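Local coordinates for suppressor protein MPT5 (PDB 5BZ1) that binds specific sequence elements in the 3'-UTRs of target mRNAs through its Pumilio repeats and regulates their expression post-transcriptionally, at residues 194-199 against 226-231; 76-81 against 112-117. All coordinates share one frame; numbering follows the deposited sequence.

Contact 1 (194-199 against 226-231); sequences QIFKIS and KELDFY
Phe-196 points the CE1–CZ end of its ring into three side chains of 226-231 and meets each at a different angle. Leu-228 comes in at the ring edge, near its plane, with CD2 3.5 Å from Phe-196 CE1; the two side chains run past each other in opposite directions. The Tyr-231 ring is turned almost perpendicular, the planes at 88° and the centroids 5.8 Å apart, yet the approach is oblique, with Tyr-231 CE2 3.8 Å from Phe-196 CE1. Phe-230 crosses Phe-196 at about a right angle, its own edge meeting CZ.

This packing joins Pumilio repeats 5 and 6 of the PUM-HD, an all-helical solenoid in which successive repeats stack side by side.

In Tyr-231, CG lies between the backbone N and the carbonyl carbon (chi1 80°), which sends the ring toward helix 192-204. There Tyr-231 OH and Ser-199 OG share a short hydrogen bond of 2.5 Å, the serine oxygen lying in the plane of the tyrosine ring at its edge; either hydroxyl could be the donor. One turn back, Ile-195 crosses Leu-228 obliquely, its CG2 3.9 Å from both Leu-228 CD1 and CD2.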
# COMPACT_ATOMS: atom_id res chain seq x y z
N GLN A 194 -3.94 -3.30 13.82
CA GLN A 194 -4.69 -2.97 12.61
C GLN A 194 -4.19 -3.79 11.42
O GLN A 194 -4.98 -4.19 10.56
CB GLN A 194 -4.63 -1.47 12.30
CG GLN A 194 -5.45 -0.59 13.26
CD GLN A 194 -5.13 0.89 13.11
OE1 GLN A 194 -4.05 1.25 12.65
NE2 GLN A 194 -6.07 1.75 13.50
N ILE A 195 -2.88 -4.04 11.37
CA ILE A 195 -2.30 -4.89 10.34
C ILE A 195 -2.85 -6.32 10.45
O ILE A 195 -3.17 -6.95 9.44
CB ILE A 195 -0.75 -4.93 10.43
CG1 ILE A 195 -0.17 -3.54 10.19
CG2 ILE A 195 -0.17 -5.91 9.42
CD1 ILE A 195 1.34 -3.47 10.36
N PHE A 196 -2.94 -6.81 11.68
CA PHE A 196 -3.47 -8.15 11.96
C PHE A 196 -4.87 -8.34 11.39
O PHE A 196 -5.13 -9.33 10.70
CB PHE A 196 -3.51 -8.41 13.47
CG PHE A 196 -2.17 -8.75 14.06
CD1 PHE A 196 -1.09 -9.05 13.25
CD2 PHE A 196 -2.01 -8.79 15.44
CE1 PHE A 196 0.14 -9.37 13.79
CE2 PHE A 196 -0.78 -9.11 15.99
CZ PHE A 196 0.30 -9.40 15.17
N LYS A 197 -5.77 -7.41 11.69
CA LYS A 197 -7.16 -7.49 11.23
C LYS A 197 -7.25 -7.56 9.71
O LYS A 197 -8.06 -8.30 9.16
CB LYS A 197 -7.97 -6.30 11.77
CG LYS A 197 -8.39 -6.46 13.23
CD LYS A 197 -8.74 -5.12 13.86
CE LYS A 197 -9.90 -4.43 13.16
NZ LYS A 197 -11.18 -5.19 13.29
N ILE A 198 -6.39 -6.80 9.04
CA ILE A 198 -6.35 -6.79 7.58
C ILE A 198 -5.74 -8.08 7.03
O ILE A 198 -6.21 -8.63 6.04
CB ILE A 198 -5.58 -5.56 7.06
CG1 ILE A 198 -6.25 -4.28 7.54
CG2 ILE A 198 -5.49 -5.58 5.54
CD1 ILE A 198 -5.55 -3.00 7.10
N SER A 199 -4.69 -8.56 7.70
CA SER A 199 -4.02 -9.79 7.29
C SER A 199 -4.92 -11.02 7.39
O SER A 199 -4.84 -11.91 6.54
CB SER A 199 -2.76 -10.00 8.13
OG SER A 199 -2.27 -11.32 7.99
N LYS A 226 8.30 -7.64 9.23
CA LYS A 226 8.97 -8.60 10.10
C LYS A 226 8.13 -9.04 11.30
O LYS A 226 8.21 -10.19 11.73
CB LYS A 226 10.31 -8.03 10.58
CG LYS A 226 11.25 -7.65 9.45
CD LYS A 226 12.52 -6.97 9.97
CE LYS A 226 13.49 -6.67 8.83
NZ LYS A 226 14.85 -6.31 9.33
N GLU A 227 7.32 -8.12 11.83
CA GLU A 227 6.49 -8.42 12.99
C GLU A 227 5.41 -9.46 12.69
O GLU A 227 4.74 -9.95 13.60
CB GLU A 227 5.85 -7.14 13.54
CG GLU A 227 6.85 -6.11 14.08
CD GLU A 227 7.52 -5.30 12.98
OE1 GLU A 227 7.22 -5.52 11.79
OE2 GLU A 227 8.35 -4.43 13.31
N LEU A 228 5.23 -9.79 11.41
CA LEU A 228 4.24 -10.78 10.99
C LEU A 228 4.84 -12.17 10.83
O LEU A 228 4.11 -13.16 10.69
CB LEU A 228 3.58 -10.36 9.68
CG LEU A 228 2.84 -9.02 9.63
CD1 LEU A 228 2.09 -8.87 8.31
CD2 LEU A 228 1.89 -8.90 10.80
N ASP A 229 6.17 -12.25 10.84
CA ASP A 229 6.90 -13.50 10.60
C ASP A 229 6.38 -14.69 11.41
O ASP A 229 6.28 -15.80 10.89
CB ASP A 229 8.40 -13.31 10.88
CG ASP A 229 9.09 -12.44 9.84
OD1 ASP A 229 8.40 -11.86 8.98
OD2 ASP A 229 10.34 -12.33 9.89
N PHE A 230 6.03 -14.45 12.67
CA PHE A 230 5.69 -15.52 13.60
C PHE A 230 4.46 -16.35 13.20
O PHE A 230 4.29 -17.47 13.67
CB PHE A 230 5.53 -14.98 15.03
CG PHE A 230 4.24 -14.25 15.27
CD1 PHE A 230 3.18 -14.88 15.92
CD2 PHE A 230 4.08 -12.93 14.86
CE1 PHE A 230 1.99 -14.21 16.15
CE2 PHE A 230 2.89 -12.26 15.08
CZ PHE A 230 1.84 -12.90 15.72
N TYR A 231 3.61 -15.80 12.33
CA TYR A 231 2.42 -16.52 11.87
C TYR A 231 2.29 -16.58 10.34
O TYR A 231 1.81 -17.58 9.80
CB TYR A 231 1.15 -15.93 12.47
CG TYR A 231 0.67 -14.67 11.78
CD1 TYR A 231 -0.35 -14.72 10.84
CD2 TYR A 231 1.24 -13.45 12.06
CE1 TYR A 231 -0.79 -13.58 10.20
CE2 TYR A 231 0.81 -12.30 11.44
CZ TYR A 231 -0.20 -12.38 10.51
OH TYR A 231 -0.61 -11.23 9.90

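Contact 2 (76-81 against 112-117); sequences EQKTLL and EVQIDL
Val-113 makes the first and lightest touch on the neighbouring helix, its CG1 methyl lying 4.3 Å from Thr-79 CG2. Gln-114, the next residue, carries the contact. Its CG stands anti to the carbonyl carbon (chi1 -70°) and the chain beyond is extended, which takes the amide across to helix 75-85; the glutamine side chain crosses those of Lys-78 and Thr-79 at about a right angle. On the Thr-79 side, Gln-114 CG packs 3.4 Å from OG1, and NE2 comes within 3.0 Å of the same oxygen; the hydroxyl itself is hydrogen-bonded to the backbone oxygen of Ala-75 in its own helix. The carbonyl end of the amide meets aliphatic carbon, with Gln-114 OE1 3.5 Å from Lys-78 CD, and accepts a hydrogen bond from the backbone N of Asp-110. Beyond CD the lysine chain bends (chi3 -69°), and its NZ reaches the backbone oxygens of Thr-108 and Cys-70; the glutamine amide lies against the methylenes before the bend, while the ammonium is held by carbonyls. With an alanine in place of Gln-114, the Asp-110 N-H would probably lose this side-chain acceptor, and a gap would be likely to open beside Lys-78 and Thr-79. One turn further on, Leu-117 closes the contact with CD1, 4.2 Å from Thr-79 O and 4.3 Å from Thr-79 CG2, and continues along helix 75-85 to touch Ile-82 and Gln-83. The axes of 76-81 and 112-117 run almost parallel, at 11°, and approach to 9.8 Å; Thr-79 and Gln-114 have the closest CA atoms. Such side-by-side packing of near-parallel helices from consecutive repeats, here Pumilio 2 and 3, is characteristic of the PUF-family alpha-solenoid.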
# COMPACT_ATOMS: atom_id res chain seq x y z
N GLU A 76 -10.55 29.42 14.57
CA GLU A 76 -12.00 29.54 14.63
C GLU A 76 -12.63 29.47 13.25
O GLU A 76 -13.60 28.73 13.04
CB GLU A 76 -12.41 30.86 15.31
CG GLU A 76 -12.79 30.71 16.77
CD GLU A 76 -13.56 31.91 17.29
OE1 GLU A 76 -13.35 33.03 16.78
OE2 GLU A 76 -14.39 31.73 18.22
N GLN A 77 -12.08 30.23 12.30
CA GLN A 77 -12.59 30.26 10.93
C GLN A 77 -12.49 28.89 10.25
O GLN A 77 -13.41 28.49 9.53
CB GLN A 77 -11.87 31.33 10.10
CG GLN A 77 -12.32 32.76 10.39
CD GLN A 77 -11.39 33.80 9.77
OE1 GLN A 77 -10.22 33.53 9.51
NE2 GLN A 77 -11.91 35.00 9.54
N LYS A 78 -11.39 28.18 10.46
CA LYS A 78 -11.22 26.88 9.82
C LYS A 78 -12.13 25.81 10.43
O LYS A 78 -12.64 24.93 9.73
CB LYS A 78 -9.75 26.43 9.85
CG LYS A 78 -9.51 25.07 9.18
CD LYS A 78 -8.03 24.80 8.97
CE LYS A 78 -7.45 25.72 7.91
NZ LYS A 78 -5.97 25.81 8.03
N THR A 79 -12.34 25.89 11.74
CA THR A 79 -13.25 24.98 12.43
C THR A 79 -14.69 25.15 11.92
O THR A 79 -15.40 24.16 11.70
CB THR A 79 -13.19 25.17 13.96
OG1 THR A 79 -11.87 24.87 14.42
CG2 THR A 79 -14.18 24.26 14.66
N LEU A 80 -15.11 26.39 11.73
CA LEU A 80 -16.44 26.67 11.21
C LEU A 80 -16.59 26.16 9.77
O LEU A 80 -17.63 25.59 9.42
CB LEU A 80 -16.77 28.16 11.30
CG LEU A 80 -18.14 28.59 10.77
CD1 LEU A 80 -19.24 27.74 11.39
CD2 LEU A 80 -18.39 30.07 11.03
N LEU A 81 -15.56 26.36 8.95
CA LEU A 81 -15.54 25.84 7.58
C LEU A 81 -15.72 24.32 7.57
O LEU A 81 -16.53 23.79 6.80
CB LEU A 81 -14.23 26.22 6.88
CG LEU A 81 -13.85 25.43 5.62
CD1 LEU A 81 -14.85 25.63 4.51
CD2 LEU A 81 -12.45 25.79 5.14
N GLU A 112 -7.13 18.95 17.13
CA GLU A 112 -7.83 17.68 17.22
C GLU A 112 -9.32 17.81 16.90
O GLU A 112 -9.91 16.91 16.28
CB GLU A 112 -7.66 17.11 18.63
CG GLU A 112 -8.16 15.68 18.81
CD GLU A 112 -7.05 14.66 18.69
OE1 GLU A 112 -5.95 15.04 18.25
OE2 GLU A 112 -7.28 13.48 19.04
N VAL A 113 -9.92 18.92 17.33
CA VAL A 113 -11.33 19.18 17.07
C VAL A 113 -11.64 19.11 15.58
O VAL A 113 -12.60 18.46 15.17
CB VAL A 113 -11.75 20.56 17.63
CG1 VAL A 113 -13.17 20.90 17.20
CG2 VAL A 113 -11.63 20.56 19.15
N GLN A 114 -10.81 19.77 14.77
CA GLN A 114 -10.98 19.77 13.32
C GLN A 114 -10.79 18.38 12.73
O GLN A 114 -11.54 17.98 11.83
CB GLN A 114 -10.00 20.75 12.68
CG GLN A 114 -10.33 22.23 12.94
CD GLN A 114 -9.21 23.16 12.52
OE1 GLN A 114 -8.28 22.75 11.82
NE2 GLN A 114 -9.28 24.42 12.96
N ILE A 115 -9.80 17.65 13.22
CA ILE A 115 -9.53 16.30 12.74
C ILE A 115 -10.72 15.38 13.02
O ILE A 115 -11.15 14.63 12.15
CB ILE A 115 -8.23 15.72 13.35
CG1 ILE A 115 -7.02 16.51 12.84
CG2 ILE A 115 -8.07 14.25 13.01
CD1 ILE A 115 -5.71 16.13 13.50
N ASP A 116 -11.25 15.45 14.24
CA ASP A 116 -12.39 14.62 14.63
C ASP A 116 -13.66 14.92 13.83
O ASP A 116 -14.45 14.02 13.55
CB ASP A 116 -12.63 14.71 16.13
CG ASP A 116 -11.58 13.97 16.94
OD1 ASP A 116 -10.85 13.15 16.35
OD2 ASP A 116 -11.48 14.22 18.16
N LEU A 117 -13.87 16.19 13.48
CA LEU A 117 -14.99 16.57 12.62
C LEU A 117 -14.88 15.91 11.25
O LEU A 117 -15.85 15.33 10.74
CB LEU A 117 -15.08 18.09 12.47
CG LEU A 117 -15.68 18.85 13.65
CD1 LEU A 117 -15.54 20.35 13.45
CD2 LEU A 117 -17.15 18.47 13.83

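Overall arrangement
Both contacts are junctions between consecutive repeats within the one PUM-HD: 76-81 with 112-117 joins Pumilio 2 to 3, and 194-199 with 226-231 joins Pumilio 5 to 6. They follow one another along the chain, contact 2 being complete before contact 1 begins. Their centres lie 34 Å apart and their nearest atoms about 13 Å, so the two do not touch and are related through the intervening helices of the solenoid. Each has its nearest atom about 14 Å from the bound RNA. Neither therefore meets the nucleic acid directly; both belong to the inter-repeat packing of the scaffold that carries the RNA-binding surface.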